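Local structure of serine-pyruvate aminotransferase (AgxT) (Sulfolobus solfataricus, 3ZRP) at residues 304-309 / 334-339; 55-60 / 200-205; 104-109 / 117-122. The protein probably transfers amino groups from serine to pyruvate and from alanine to glyoxylate, using pyridoxal 5'-phosphate as its cofactor. One frame throughout, in Å; residues are numbered along the deposited sequence.

Interaction 1 (304-309 / 334-339); sequences VILKVA and KYFRIG
V304 and F336 form a hydrogen-bonded antiparallel pair where strand 301-305, an outer strand of the small three-stranded sheet, meets its middle strand, 335-339. V304 N gives a 2.8 Å bond to F336 O, and F336 N returns one to V304 O. Beyond the non-hydrogen-bonded pair I305 and Y335, L306 N reaches K334 O at 3.0 Å, adding one more backbone bond just past the end of strand 301-305.

On the face with V304 and F336, the F336 ring swings back toward its neighbour because CG sits between the backbone N and the carbonyl carbon (chi1 70°). V304 CB then lies over one ring face, 4.0 Å from the centroid and offset toward the rim, a CH-pi contact. L306 CD1 meets the same ring at its edge, 3.8 Å from F336 CD1, while V304 CG2 packs on I338 CD1. Helices 264-284, 311-319 and 346-363 cover this apolar patch.

K334 stretches beside the turn after the strand, and its NZ makes weak hydrogen bonds to V308 O and A309 O, both at 3.2 Å. A water accepts from K334 NZ at 2.7 Å and donates to K307 O. The buried end is thus held by backbone pairing and apolar contact around one ring, whereas at the exposed end a lysine ammonium is held, by two weak bonds and a water, near the carbonyls of V308, A309 and K307.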
ATOM      1  N   VAL A 304      23.934 -12.328 -14.927  1.00 28.61           N
ATOM      2  CA  VAL A 304      25.017 -12.328 -15.913  1.00 30.19           C
ATOM      3  C   VAL A 304      26.315 -12.131 -15.158  1.00 31.96           C
ATOM      4  O   VAL A 304      26.568 -11.061 -14.630  1.00 34.64           O
ATOM      5  CB  VAL A 304      24.824 -11.220 -17.015  1.00 31.62           C
ATOM      6  CG1 VAL A 304      25.901 -11.305 -18.086  1.00 32.01           C
ATOM      7  CG2 VAL A 304      23.425 -11.326 -17.687  1.00 32.03           C
ATOM      8  N   ILE A 305      27.115 -13.197 -15.073  1.00 34.36           N
ATOM      9  CA  ILE A 305      28.391 -13.145 -14.367  1.00 35.79           C
ATOM     10  C   ILE A 305      29.424 -12.321 -15.164  1.00 36.86           C
ATOM     11  O   ILE A 305      29.568 -12.503 -16.379  1.00 36.66           O
ATOM     12  CB  ILE A 305      28.935 -14.567 -14.053  1.00 34.38           C
ATOM     13  CG1 ILE A 305      28.007 -15.283 -13.052  1.00 34.39           C
ATOM     14  CG2 ILE A 305      30.351 -14.490 -13.464  1.00 34.14           C
ATOM     15  CD1 ILE A 305      28.062 -16.799 -13.120  1.00 35.62           C
ATOM     16  N   LEU A 306      30.092 -11.412 -14.459  1.00 37.17           N
ATOM     17  CA  LEU A 306      31.205 -10.619 -14.989  1.00 41.99           C
ATOM     18  C   LEU A 306      32.535 -11.058 -14.379  1.00 43.62           C
ATOM     19  O   LEU A 306      32.725 -10.991 -13.160  1.00 47.42           O
ATOM     20  CB  LEU A 306      30.986  -9.126 -14.723  1.00 37.34           C
ATOM     21  CG  LEU A 306      29.839  -8.470 -15.498  1.00 36.76           C
ATOM     22  CD1 LEU A 306      29.596  -7.054 -15.004  1.00 41.18           C
ATOM     23  CD2 LEU A 306      30.105  -8.495 -17.000  1.00 39.99           C
ATOM     24  N   LYS A 307      33.457 -11.484 -15.240  1.00 44.06           N
ATOM     25  CA  LYS A 307      34.761 -12.001 -14.819  1.00 43.50           C
ATOM     26  C   LYS A 307      35.789 -10.897 -14.572  1.00 42.83           C
ATOM     27  O   LYS A 307      36.698 -11.062 -13.761  1.00 47.79           O
ATOM     28  CB  LYS A 307      35.288 -12.999 -15.860  1.00 49.82           C
ATOM     29  CG  LYS A 307      34.384 -14.218 -16.071  1.00 49.80           C
ATOM     30  CD  LYS A 307      34.678 -15.303 -15.040  1.00 59.63           C
ATOM     31  CE  LYS A 307      33.429 -16.092 -14.650  1.00 62.07           C
ATOM     32  NZ  LYS A 307      32.647 -16.630 -15.798  1.00 50.80           N
ATOM     33  N   VAL A 308      35.646  -9.774 -15.272  1.00 40.08           N
ATOM     34  CA  VAL A 308      36.606  -8.679 -15.170  1.00 38.69           C
ATOM     35  C   VAL A 308      35.951  -7.350 -14.810  1.00 41.78           C
ATOM     36  O   VAL A 308      36.341  -6.708 -13.832  1.00 40.69           O
ATOM     37  CB  VAL A 308      37.451  -8.545 -16.493  1.00 39.91           C
ATOM     38  CG1 VAL A 308      38.355  -7.328 -16.438  1.00 39.61           C
ATOM     39  CG2 VAL A 308      38.278  -9.803 -16.734  1.00 39.03           C
ATOM     40  N   ALA A 309      34.971  -6.927 -15.615  1.00 44.27           N
ATOM     41  CA  ALA A 309      34.321  -5.622 -15.455  1.00 44.30           C
ATOM     42  C   ALA A 309      33.546  -5.487 -14.136  1.00 46.77           C
ATOM     43  O   ALA A 309      33.044  -6.482 -13.594  1.00 44.93           O
ATOM     44  CB  ALA A 309      33.397  -5.353 -16.634  1.00 43.68           C
ATOM     45  N   LYS A 334      29.623 -12.277  -8.760  1.00 41.85           N
ATOM     46  CA  LYS A 334      29.843 -10.918  -9.253  1.00 44.39           C
ATOM     47  C   LYS A 334      29.069 -10.832 -10.567  1.00 38.42           C
ATOM     48  O   LYS A 334      29.421 -11.490 -11.555  1.00 36.55           O
ATOM     49  CB  LYS A 334      31.338 -10.633  -9.457  1.00 50.12           C
ATOM     50  CG  LYS A 334      31.675  -9.181  -9.729  1.00 56.06           C
ATOM     51  CD  LYS A 334      33.185  -8.993  -9.821  1.00 64.05           C
ATOM     52  CE  LYS A 334      33.559  -7.693 -10.523  1.00 60.54           C
ATOM     53  NZ  LYS A 334      34.849  -7.801 -11.267  1.00 63.08           N
ATOM     54  N   TYR A 335      27.989 -10.052 -10.568  1.00 38.88           N
ATOM     55  CA  TYR A 335      27.029 -10.096 -11.667  1.00 34.20           C
ATOM     56  C   TYR A 335      26.095  -8.893 -11.735  1.00 34.54           C
ATOM     57  O   TYR A 335      26.031  -8.082 -10.801  1.00 35.16           O
ATOM     58  CB  TYR A 335      26.208 -11.405 -11.602  1.00 34.17           C
ATOM     59  CG  TYR A 335      25.157 -11.481 -10.487  1.00 32.22           C
ATOM     60  CD1 TYR A 335      25.519 -11.415  -9.150  1.00 31.59           C
ATOM     61  CD2 TYR A 335      23.792 -11.648 -10.797  1.00 33.55           C
ATOM     62  CE1 TYR A 335      24.557 -11.506  -8.119  1.00 33.65           C
ATOM     63  CE2 TYR A 335      22.823 -11.752  -9.787  1.00 33.60           C
ATOM     64  CZ  TYR A 335      23.215 -11.676  -8.453  1.00 35.96           C
ATOM     65  OH  TYR A 335      22.270 -11.743  -7.461  1.00 42.00           O
ATOM     66  N   PHE A 336      25.383  -8.782 -12.856  1.00 34.16           N
ATOM     67  CA  PHE A 336      24.221  -7.901 -12.959  1.00 31.86           C
ATOM     68  C   PHE A 336      23.050  -8.732 -13.456  1.00 32.97           C
ATOM     69  O   PHE A 336      23.225  -9.857 -13.905  1.00 36.55           O
ATOM     70  CB  PHE A 336      24.500  -6.661 -13.853  1.00 32.03           C
ATOM     71  CG  PHE A 336      24.637  -6.974 -15.323  1.00 34.04           C
ATOM     72  CD1 PHE A 336      25.857  -7.392 -15.851  1.00 34.80           C
ATOM     73  CD2 PHE A 336      23.545  -6.856 -16.182  1.00 32.33           C
ATOM     74  CE1 PHE A 336      25.997  -7.696 -17.210  1.00 32.25           C
ATOM     75  CE2 PHE A 336      23.671  -7.159 -17.550  1.00 35.68           C
ATOM     76  CZ  PHE A 336      24.907  -7.578 -18.062  1.00 36.68           C
ATOM     77  N   ARG A 337      21.844  -8.196 -13.363  1.00 31.79           N
ATOM     78  CA  ARG A 337      20.666  -8.931 -13.784  1.00 31.92           C
ATOM     79  C   ARG A 337      19.926  -8.252 -14.913  1.00 32.20           C
ATOM     80  O   ARG A 337      19.809  -7.023 -14.955  1.00 37.16           O
ATOM     81  CB  ARG A 337      19.710  -9.108 -12.612  1.00 33.50           C
ATOM     82  CG  ARG A 337      20.217 -10.080 -11.555  1.00 36.29           C
ATOM     83  CD  ARG A 337      19.237 -10.108 -10.377  1.00 33.22           C
ATOM     84  NE  ARG A 337      19.307  -8.865  -9.611  1.00 31.44           N
ATOM     85  CZ  ARG A 337      18.408  -8.470  -8.710  1.00 37.14           C
ATOM     86  NH1 ARG A 337      17.338  -9.211  -8.449  1.00 30.33           N
ATOM     87  NH2 ARG A 337      18.583  -7.334  -8.033  1.00 31.51           N
ATOM     88  N   ILE A 338      19.390  -9.075 -15.808  1.00 33.72           N
ATOM     89  CA  ILE A 338      18.495  -8.613 -16.844  1.00 31.62           C
ATOM     90  C   ILE A 338      17.081  -9.011 -16.465  1.00 33.26           C
ATOM     91  O   ILE A 338      16.792 -10.184 -16.284  1.00 38.18           O
ATOM     92  CB  ILE A 338      18.845  -9.223 -18.240  1.00 29.36           C
ATOM     93  CG1 ILE A 338      20.327  -9.032 -18.583  1.00 31.08           C
ATOM     94  CG2 ILE A 338      17.964  -8.602 -19.333  1.00 31.50           C
ATOM     95  CD1 ILE A 338      20.765  -9.856 -19.819  1.00 32.13           C
ATOM     96  N   GLY A 339      16.195  -8.030 -16.352  1.00 30.02           N
ATOM     97  CA  GLY A 339      14.791  -8.291 -16.170  1.00 25.94           C
ATOM     98  C   GLY A 339      14.123  -8.276 -17.513  1.00 30.48           C
ATOM     99  O   GLY A 339      14.241  -7.284 -18.238  1.00 33.57           O
TER
HETATM  100  O   HOH W   1      36.532  -9.889 -11.407  1.00 59.13           O

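Interaction 2 (55-60 / 200-205); sequences QPLIIP and LLLSPK
L200, L57 and Q55 lose the most surface where strand 55-60, an outer strand within the chain of the large seven-stranded sheet, runs antiparallel to strand 197-202. This mixed sheet is the core of the large, cofactor-binding domain of fold-type I pyridoxal-phosphate enzymes, to which class-V aminotransferases belong. L200 leads. Its backbone forms a hydrogen-bonded pair with L57: L57 N to L200 O and L200 N to L57 O are both 2.8 Å. Its CD1 meets I59 CD1 at 3.9 Å, and I59 CG1 is just as near. I59 can present that branch because its CG1 stands between the backbone N and the carbonyl carbon (chi1 62°), which brings CD1 to L200. Strand 55-60 leads directly to helix 63-69, which begins with the cofactor-binding G63 and T64 and packs against both side chains.

L57 works on the same face but looks the other way along the partner strand, its CD1 resting 3.9 Å from L202 CD1 and a little farther from CD2.

Q55 contributes mostly through its main chain. Q55 N bonds to L202 O at 2.8 Å, and L202 N returns a bond to Q55 O. The side chain bends at chi2 (64°), and its amide NE2 donates to P56 O, the next residue's carbonyl, almost in the amide plane, at 2.8 Å.

P56 has no N-H to give, yet it falls at a non-hydrogen-bonded position opposite L201, where none is needed for this pairing. Four main-chain bonds and two apolar pairs, L200 with I59 and L57 with L202, therefore join the outer strand to the sheet without any charged group taking part.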
ATOM      1  N   GLN A  55     -10.446 -18.323  -4.264  1.00 31.58           N
ATOM      2  CA  GLN A  55     -10.789 -16.963  -3.866  1.00 29.18           C
ATOM      3  C   GLN A  55      -9.620 -15.981  -4.084  1.00 30.64           C
ATOM      4  O   GLN A  55      -8.588 -16.099  -3.426  1.00 25.67           O
ATOM      5  CB  GLN A  55     -11.216 -16.931  -2.396  1.00 32.45           C
ATOM      6  CG  GLN A  55     -11.517 -15.528  -1.850  1.00 35.41           C
ATOM      7  CD  GLN A  55     -12.706 -14.880  -2.539  1.00 36.83           C
ATOM      8  OE1 GLN A  55     -13.836 -15.301  -2.355  1.00 43.72           O
ATOM      9  NE2 GLN A  55     -12.451 -13.836  -3.319  1.00 36.34           N
ATOM     10  N   PRO A  56      -9.788 -15.015  -5.002  1.00 29.26           N
ATOM     11  CA  PRO A  56      -8.741 -13.979  -5.156  1.00 27.30           C
ATOM     12  C   PRO A  56      -8.866 -12.873  -4.096  1.00 24.10           C
ATOM     13  O   PRO A  56      -9.969 -12.553  -3.647  1.00 27.20           O
ATOM     14  CB  PRO A  56      -9.017 -13.417  -6.549  1.00 24.61           C
ATOM     15  CG  PRO A  56     -10.557 -13.597  -6.691  1.00 31.28           C
ATOM     16  CD  PRO A  56     -10.841 -14.903  -6.029  1.00 27.41           C
ATOM     17  N   LEU A  57      -7.729 -12.286  -3.688  1.00 26.23           N
ATOM     18  CA  LEU A  57      -7.748 -11.076  -2.866  1.00 24.24           C
ATOM     19  C   LEU A  57      -6.669 -10.115  -3.372  1.00 26.21           C
ATOM     20  O   LEU A  57      -5.578 -10.544  -3.781  1.00 23.33           O
ATOM     21  CB  LEU A  57      -7.489 -11.370  -1.375  1.00 27.17           C
ATOM     22  CG  LEU A  57      -8.473 -12.241  -0.581  1.00 24.82           C
ATOM     23  CD1 LEU A  57      -7.963 -13.669  -0.527  1.00 28.20           C
ATOM     24  CD2 LEU A  57      -8.760 -11.721   0.822  1.00 24.68           C
ATOM     25  N   ILE A  58      -6.990  -8.830  -3.360  1.00 23.19           N
ATOM     26  CA  ILE A  58      -6.044  -7.791  -3.738  1.00 26.39           C
ATOM     27  C   ILE A  58      -5.885  -6.881  -2.512  1.00 29.25           C
ATOM     28  O   ILE A  58      -6.860  -6.362  -1.984  1.00 28.54           O
ATOM     29  CB  ILE A  58      -6.544  -7.062  -4.999  1.00 27.45           C
ATOM     30  CG1 ILE A  58      -6.555  -8.049  -6.183  1.00 25.18           C
ATOM     31  CG2 ILE A  58      -5.720  -5.799  -5.293  1.00 29.36           C
ATOM     32  CD1 ILE A  58      -7.299  -7.515  -7.437  1.00 28.22           C
ATOM     33  N   ILE A  59      -4.658  -6.729  -2.018  1.00 22.72           N
ATOM     34  CA  ILE A  59      -4.454  -5.985  -0.756  1.00 22.42           C
ATOM     35  C   ILE A  59      -3.416  -4.910  -1.000  1.00 22.95           C
ATOM     36  O   ILE A  59      -2.689  -4.992  -1.984  1.00 22.81           O
ATOM     37  CB  ILE A  59      -4.032  -6.918   0.424  1.00 19.98           C
ATOM     38  CG1 ILE A  59      -2.688  -7.616   0.133  1.00 19.58           C
ATOM     39  CG2 ILE A  59      -5.130  -8.029   0.682  1.00 23.02           C
ATOM     40  CD1 ILE A  59      -2.058  -8.346   1.367  1.00 22.78           C
ATOM     41  N   PRO A  60      -3.366  -3.877  -0.121  1.00 20.17           N
ATOM     42  CA  PRO A  60      -2.284  -2.898  -0.315  1.00 22.71           C
ATOM     43  C   PRO A  60      -0.899  -3.450  -0.034  1.00 20.24           C
ATOM     44  O   PRO A  60      -0.731  -4.374   0.767  1.00 18.88           O
ATOM     45  CB  PRO A  60      -2.624  -1.777   0.692  1.00 21.44           C
ATOM     46  CG  PRO A  60      -4.088  -2.023   1.064  1.00 23.23           C
ATOM     47  CD  PRO A  60      -4.221  -3.520   1.016  1.00 19.54           C
ATOM     48  N   LEU A 200      -3.362 -12.280  -4.108  1.00 24.38           N
ATOM     49  CA  LEU A 200      -3.343 -13.643  -3.566  1.00 22.53           C
ATOM     50  C   LEU A 200      -4.494 -14.440  -4.136  1.00 27.20           C
ATOM     51  O   LEU A 200      -5.527 -13.880  -4.381  1.00 25.73           O
ATOM     52  CB  LEU A 200      -3.439 -13.626  -2.018  1.00 24.76           C
ATOM     53  CG  LEU A 200      -2.295 -12.863  -1.291  1.00 23.30           C
ATOM     54  CD1 LEU A 200      -2.766 -11.432  -0.854  1.00 23.81           C
ATOM     55  CD2 LEU A 200      -1.766 -13.624  -0.116  1.00 22.96           C
ATOM     56  N   LEU A 201      -4.269 -15.725  -4.350  1.00 22.24           N
ATOM     57  CA  LEU A 201      -5.348 -16.677  -4.747  1.00 24.83           C
ATOM     58  C   LEU A 201      -5.342 -17.826  -3.751  1.00 22.63           C
ATOM     59  O   LEU A 201      -4.332 -18.495  -3.574  1.00 26.40           O
ATOM     60  CB  LEU A 201      -5.116 -17.177  -6.164  1.00 23.03           C
ATOM     61  CG  LEU A 201      -6.255 -18.090  -6.691  1.00 26.85           C
ATOM     62  CD1 LEU A 201      -7.457 -17.228  -7.061  1.00 28.21           C
ATOM     63  CD2 LEU A 201      -5.786 -18.894  -7.873  1.00 31.23           C
ATOM     64  N   LEU A 202      -6.495 -18.058  -3.126  1.00 27.07           N
ATOM     65  CA  LEU A 202      -6.610 -18.995  -2.028  1.00 24.28           C
ATOM     66  C   LEU A 202      -7.476 -20.193  -2.426  1.00 26.51           C
ATOM     67  O   LEU A 202      -8.516 -20.034  -3.073  1.00 27.88           O
ATOM     68  CB  LEU A 202      -7.215 -18.326  -0.799  1.00 25.32           C
ATOM     69  CG  LEU A 202      -6.248 -17.736   0.253  1.00 28.25           C
ATOM     70  CD1 LEU A 202      -5.430 -16.653  -0.357  1.00 27.12           C
ATOM     71  CD2 LEU A 202      -6.999 -17.206   1.449  1.00 28.71           C
ATOM     72  N   SER A 203      -7.019 -21.370  -2.035  1.00 28.21           N
ATOM     73  CA  SER A 203      -7.772 -22.605  -2.230  1.00 28.85           C
ATOM     74  C   SER A 203      -8.977 -22.654  -1.287  1.00 30.56           C
ATOM     75  O   SER A 203      -9.027 -21.919  -0.276  1.00 28.09           O
ATOM     76  CB  SER A 203      -6.869 -23.797  -1.958  1.00 26.46           C
ATOM     77  OG  SER A 203      -6.597 -23.882  -0.577  1.00 28.83           O
ATOM     78  N   PRO A 204      -9.952 -23.536  -1.591  1.00 29.17           N
ATOM     79  CA  PRO A 204     -11.022 -23.779  -0.622  1.00 29.93           C
ATOM     80  C   PRO A 204     -10.514 -24.090   0.795  1.00 27.88           C
ATOM     81  O   PRO A 204     -11.085 -23.597   1.772  1.00 31.41           O
ATOM     82  CB  PRO A 204     -11.758 -24.997  -1.226  1.00 31.90           C
ATOM     83  CG  PRO A 204     -11.618 -24.784  -2.700  1.00 30.41           C
ATOM     84  CD  PRO A 204     -10.210 -24.218  -2.885  1.00 31.66           C
ATOM     85  N   LYS A 205      -9.463 -24.896   0.916  1.00 27.23           N
ATOM     86  CA  LYS A 205      -8.953 -25.277   2.219  1.00 27.80           C
ATOM     87  C   LYS A 205      -8.444 -24.022   2.974  1.00 31.51           C
ATOM     88  O   LYS A 205      -8.722 -23.837   4.162  1.00 28.58           O
ATOM     89  CB  LYS A 205      -7.810 -26.291   2.081  1.00 32.37           C
ATOM     90  CG  LYS A 205      -7.337 -26.831   3.418  1.00 32.05           C
ATOM     91  CD  LYS A 205      -6.172 -27.777   3.247  1.00 34.38           C
ATOM     92  CE  LYS A 205      -5.983 -28.629   4.490  1.00 35.97           C
ATOM     93  NZ  LYS A 205      -4.995 -29.705   4.181  1.00 40.18           N
TER

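Interaction 3 (104-109 / 117-122); sequences KVLRPS and GEVEEE
L106 reaches from strand 102-106 to helix 116-125 with a single methyl, and this mainly apolar contact is the centre of the interaction. CD1 lies 4.0 Å from V119 CA and also meets E118 O and E122 CB, so it rests on helix backbone as well as side chain. CG is anti to the carbonyl carbon (chi1 -62°) and the chain then extends (chi2 174°), which sends CD1 to the helix. V119 CG2 approaches the same methyl more loosely, at 4.4 Å. V119 and L106 both also pack on L81 of the adjoining strand 79-83.

A polar contact of a looser kind lies at K104 and E122, where the side chains pass across each other. Here the lysine's methylenes meet the carboxylate: K104 CE is 3.5 Å from E122 OE2, while K104 NZ stays 4.8 Å from E122 OE1, too far for a salt bridge. E122 OE2 has its hydrogen bond with Y128 OH, just beyond the helix. Replacing E122 with an alanine would probably leave Y128 without this acceptor and deprive the K104 aliphatic chain of the carboxylate it passes.

No hydrogen bond crosses between the two segments. The axes of the short segments 104-106 and 117-122 run nearly antiparallel, at 155°, and come within 10.6 Å. This is the first half of a beta-alpha-beta crossover, in which helix 116-125 leads from strand 102-106 to the parallel strand 128-134. One leucine methyl supplies the close apolar packing, while the opposite charges of lysine and glutamate probably add a weaker, less directional attraction at the exposed margin.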
ATOM      1  N   LYS A 104      11.824 -24.102   9.688  1.00 29.22           N
ATOM      2  CA  LYS A 104      13.009 -24.754   9.151  1.00 31.88           C
ATOM      3  C   LYS A 104      13.181 -24.332   7.690  1.00 31.27           C
ATOM      4  O   LYS A 104      12.201 -24.297   6.947  1.00 31.42           O
ATOM      5  CB  LYS A 104      12.889 -26.279   9.243  1.00 35.22           C
ATOM      6  CG  LYS A 104      14.124 -27.015   8.699  1.00 38.26           C
ATOM      7  CD  LYS A 104      14.257 -28.416   9.261  1.00 46.16           C
ATOM      8  CE  LYS A 104      15.354 -29.201   8.542  1.00 46.22           C
ATOM      9  NZ  LYS A 104      16.694 -28.672   8.926  1.00 48.01           N
ATOM     10  N   VAL A 105      14.417 -24.030   7.296  1.00 31.21           N
ATOM     11  CA  VAL A 105      14.721 -23.627   5.915  1.00 28.88           C
ATOM     12  C   VAL A 105      15.650 -24.636   5.211  1.00 30.86           C
ATOM     13  O   VAL A 105      16.674 -25.017   5.757  1.00 30.26           O
ATOM     14  CB  VAL A 105      15.363 -22.202   5.844  1.00 28.67           C
ATOM     15  CG1 VAL A 105      15.422 -21.717   4.397  1.00 28.40           C
ATOM     16  CG2 VAL A 105      14.591 -21.183   6.703  1.00 30.58           C
ATOM     17  N   LEU A 106      15.252 -25.101   4.023  1.00 29.41           N
ATOM     18  CA  LEU A 106      16.150 -25.853   3.128  1.00 28.40           C
ATOM     19  C   LEU A 106      16.769 -24.886   2.106  1.00 28.92           C
ATOM     20  O   LEU A 106      16.044 -24.097   1.485  1.00 28.24           O
ATOM     21  CB  LEU A 106      15.379 -26.943   2.370  1.00 28.31           C
ATOM     22  CG  LEU A 106      14.700 -28.060   3.176  1.00 32.34           C
ATOM     23  CD1 LEU A 106      13.873 -28.962   2.247  1.00 31.22           C
ATOM     24  CD2 LEU A 106      15.763 -28.859   3.949  1.00 33.35           C
ATOM     25  N   ARG A 107      18.093 -24.933   1.947  1.00 28.05           N
ATOM     26  CA  ARG A 107      18.765 -24.127   0.917  1.00 24.85           C
ATOM     27  C   ARG A 107      19.677 -24.993   0.036  1.00 31.17           C
ATOM     28  O   ARG A 107      20.206 -26.018   0.527  1.00 30.81           O
ATOM     29  CB  ARG A 107      19.627 -23.055   1.606  1.00 21.37           C
ATOM     30  CG  ARG A 107      18.819 -22.014   2.362  1.00 23.66           C
ATOM     31  CD  ARG A 107      19.717 -20.952   2.970  1.00 27.70           C
ATOM     32  NE  ARG A 107      18.903 -19.905   3.589  1.00 29.46           N
ATOM     33  CZ  ARG A 107      18.480 -19.916   4.850  1.00 33.15           C
ATOM     34  NH1 ARG A 107      18.779 -20.931   5.671  1.00 29.54           N
ATOM     35  NH2 ARG A 107      17.754 -18.894   5.298  1.00 31.33           N
ATOM     36  N   PRO A 108      19.905 -24.583  -1.243  1.00 30.90           N
ATOM     37  CA  PRO A 108      20.877 -25.279  -2.121  1.00 30.48           C
ATOM     38  C   PRO A 108      22.215 -24.551  -2.178  1.00 32.43           C
ATOM     39  O   PRO A 108      22.383 -23.557  -1.462  1.00 33.70           O
ATOM     40  CB  PRO A 108      20.193 -25.209  -3.486  1.00 32.69           C
ATOM     41  CG  PRO A 108      19.471 -23.828  -3.462  1.00 30.49           C
ATOM     42  CD  PRO A 108      19.174 -23.520  -1.984  1.00 29.49           C
ATOM     43  N   SER A 109      23.167 -25.042  -2.993  1.00 35.25           N
ATOM     44  CA  SER A 109      24.420 -24.320  -3.249  0.50 35.19           C
ATOM     45  C   SER A 109      24.085 -23.022  -3.976  1.00 34.57           C
ATOM     46  O   SER A 109      23.045 -22.948  -4.615  1.00 34.44           O
ATOM     47  CB  SER A 109      25.375 -25.170  -4.099  0.50 36.05           C
ATOM     48  OG  SER A 109      25.407 -26.501  -3.619  0.50 33.58           O
ATOM     49  N   GLY A 117      12.931 -34.064  -4.657  1.00 33.65           N
ATOM     50  CA  GLY A 117      13.263 -35.195  -3.766  1.00 34.79           C
ATOM     51  C   GLY A 117      13.769 -34.780  -2.399  1.00 37.05           C
ATOM     52  O   GLY A 117      13.498 -35.455  -1.400  1.00 40.34           O
ATOM     53  N   GLU A 118      14.497 -33.671  -2.351  1.00 35.27           N
ATOM     54  CA  GLU A 118      15.032 -33.155  -1.096  0.60 36.21           C
ATOM     55  C   GLU A 118      13.920 -32.556  -0.216  1.00 35.64           C
ATOM     56  O   GLU A 118      13.973 -32.670   1.022  1.00 37.52           O
ATOM     57  CB  GLU A 118      16.161 -32.154  -1.360  0.60 36.79           C
ATOM     58  CG  GLU A 118      17.258 -32.742  -2.259  0.60 38.04           C
ATOM     59  CD  GLU A 118      18.236 -31.717  -2.817  0.60 36.49           C
ATOM     60  OE1 GLU A 118      17.879 -30.531  -2.990  0.60 28.47           O
ATOM     61  OE2 GLU A 118      19.380 -32.123  -3.099  0.60 39.55           O
ATOM     62  N   VAL A 119      12.917 -31.931  -0.849  1.00 32.94           N
ATOM     63  CA  VAL A 119      11.739 -31.429  -0.110  1.00 30.53           C
ATOM     64  C   VAL A 119      10.894 -32.607   0.376  1.00 33.97           C
ATOM     65  O   VAL A 119      10.408 -32.616   1.532  1.00 31.89           O
ATOM     66  CB  VAL A 119      10.845 -30.419  -0.914  1.00 32.53           C
ATOM     67  CG1 VAL A 119       9.787 -29.774   0.017  1.00 33.19           C
ATOM     68  CG2 VAL A 119      11.691 -29.323  -1.599  1.00 32.86           C
ATOM     69  N   GLU A 120      10.703 -33.591  -0.508  1.00 31.89           N
ATOM     70  CA  GLU A 120       9.961 -34.808  -0.170  1.00 35.09           C
ATOM     71  C   GLU A 120      10.532 -35.513   1.064  1.00 35.81           C
ATOM     72  O   GLU A 120       9.783 -35.883   1.958  1.00 32.58           O
ATOM     73  CB  GLU A 120       9.958 -35.777  -1.359  1.00 36.21           C
ATOM     74  CG  GLU A 120       9.149 -37.047  -1.124  1.00 40.11           C
ATOM     75  CD  GLU A 120       9.334 -38.070  -2.236  1.00 45.72           C
ATOM     76  OE1 GLU A 120      10.415 -38.104  -2.854  1.00 47.50           O
ATOM     77  OE2 GLU A 120       8.407 -38.870  -2.457  1.00 46.47           O
ATOM     78  N   GLU A 121      11.852 -35.669   1.101  1.00 33.80           N
ATOM     79  CA  GLU A 121      12.554 -36.313   2.209  1.00 41.18           C
ATOM     80  C   GLU A 121      12.250 -35.611   3.542  1.00 37.88           C
ATOM     81  O   GLU A 121      12.011 -36.263   4.581  1.00 34.76           O
ATOM     82  CB  GLU A 121      14.065 -36.307   1.948  1.00 42.62           C
ATOM     83  CG  GLU A 121      14.892 -37.067   2.973  1.00 55.38           C
ATOM     84  CD  GLU A 121      16.391 -36.818   2.852  1.00 66.90           C
ATOM     85  OE1 GLU A 121      16.839 -36.122   1.910  1.00 71.74           O
ATOM     86  OE2 GLU A 121      17.136 -37.315   3.719  1.00 69.36           O
ATOM     87  N   GLU A 122      12.254 -34.282   3.506  1.00 36.35           N
ATOM     88  CA  GLU A 122      12.040 -33.490   4.711  1.00 35.40           C
ATOM     89  C   GLU A 122      10.607 -33.595   5.205  1.00 31.86           C
ATOM     90  O   GLU A 122      10.378 -33.828   6.409  1.00 33.09           O
ATOM     91  CB  GLU A 122      12.462 -32.026   4.493  1.00 36.01           C
ATOM     92  CG  GLU A 122      12.321 -31.141   5.734  1.00 32.89           C
ATOM     93  CD  GLU A 122      13.159 -31.642   6.917  1.00 39.28           C
ATOM     94  OE1 GLU A 122      14.248 -32.217   6.709  1.00 37.83           O
ATOM     95  OE2 GLU A 122      12.732 -31.446   8.068  1.00 32.47           O
TER

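How the interactions relate
Interactions 2 and 3 belong to the same seven-stranded sheet, at its two outermost strands within the chain, with centres 27 Å apart. Along the chain, 104-109 and 117-122 both fall inside the long excursion closed by pairing 55-60 with 200-205. Interaction 1 follows later in sequence, in the separate three-stranded sheet, and its centre is 36 Å from that of interaction 2 on the opposite side of the chain's centre. None of the three touches another. Neither interaction 1 nor interaction 2 touches a cofactor: the side chain of I59 is about 10 Å from a bound pyridoxal 5'-phosphate and that of Y335 about 11 Å from one.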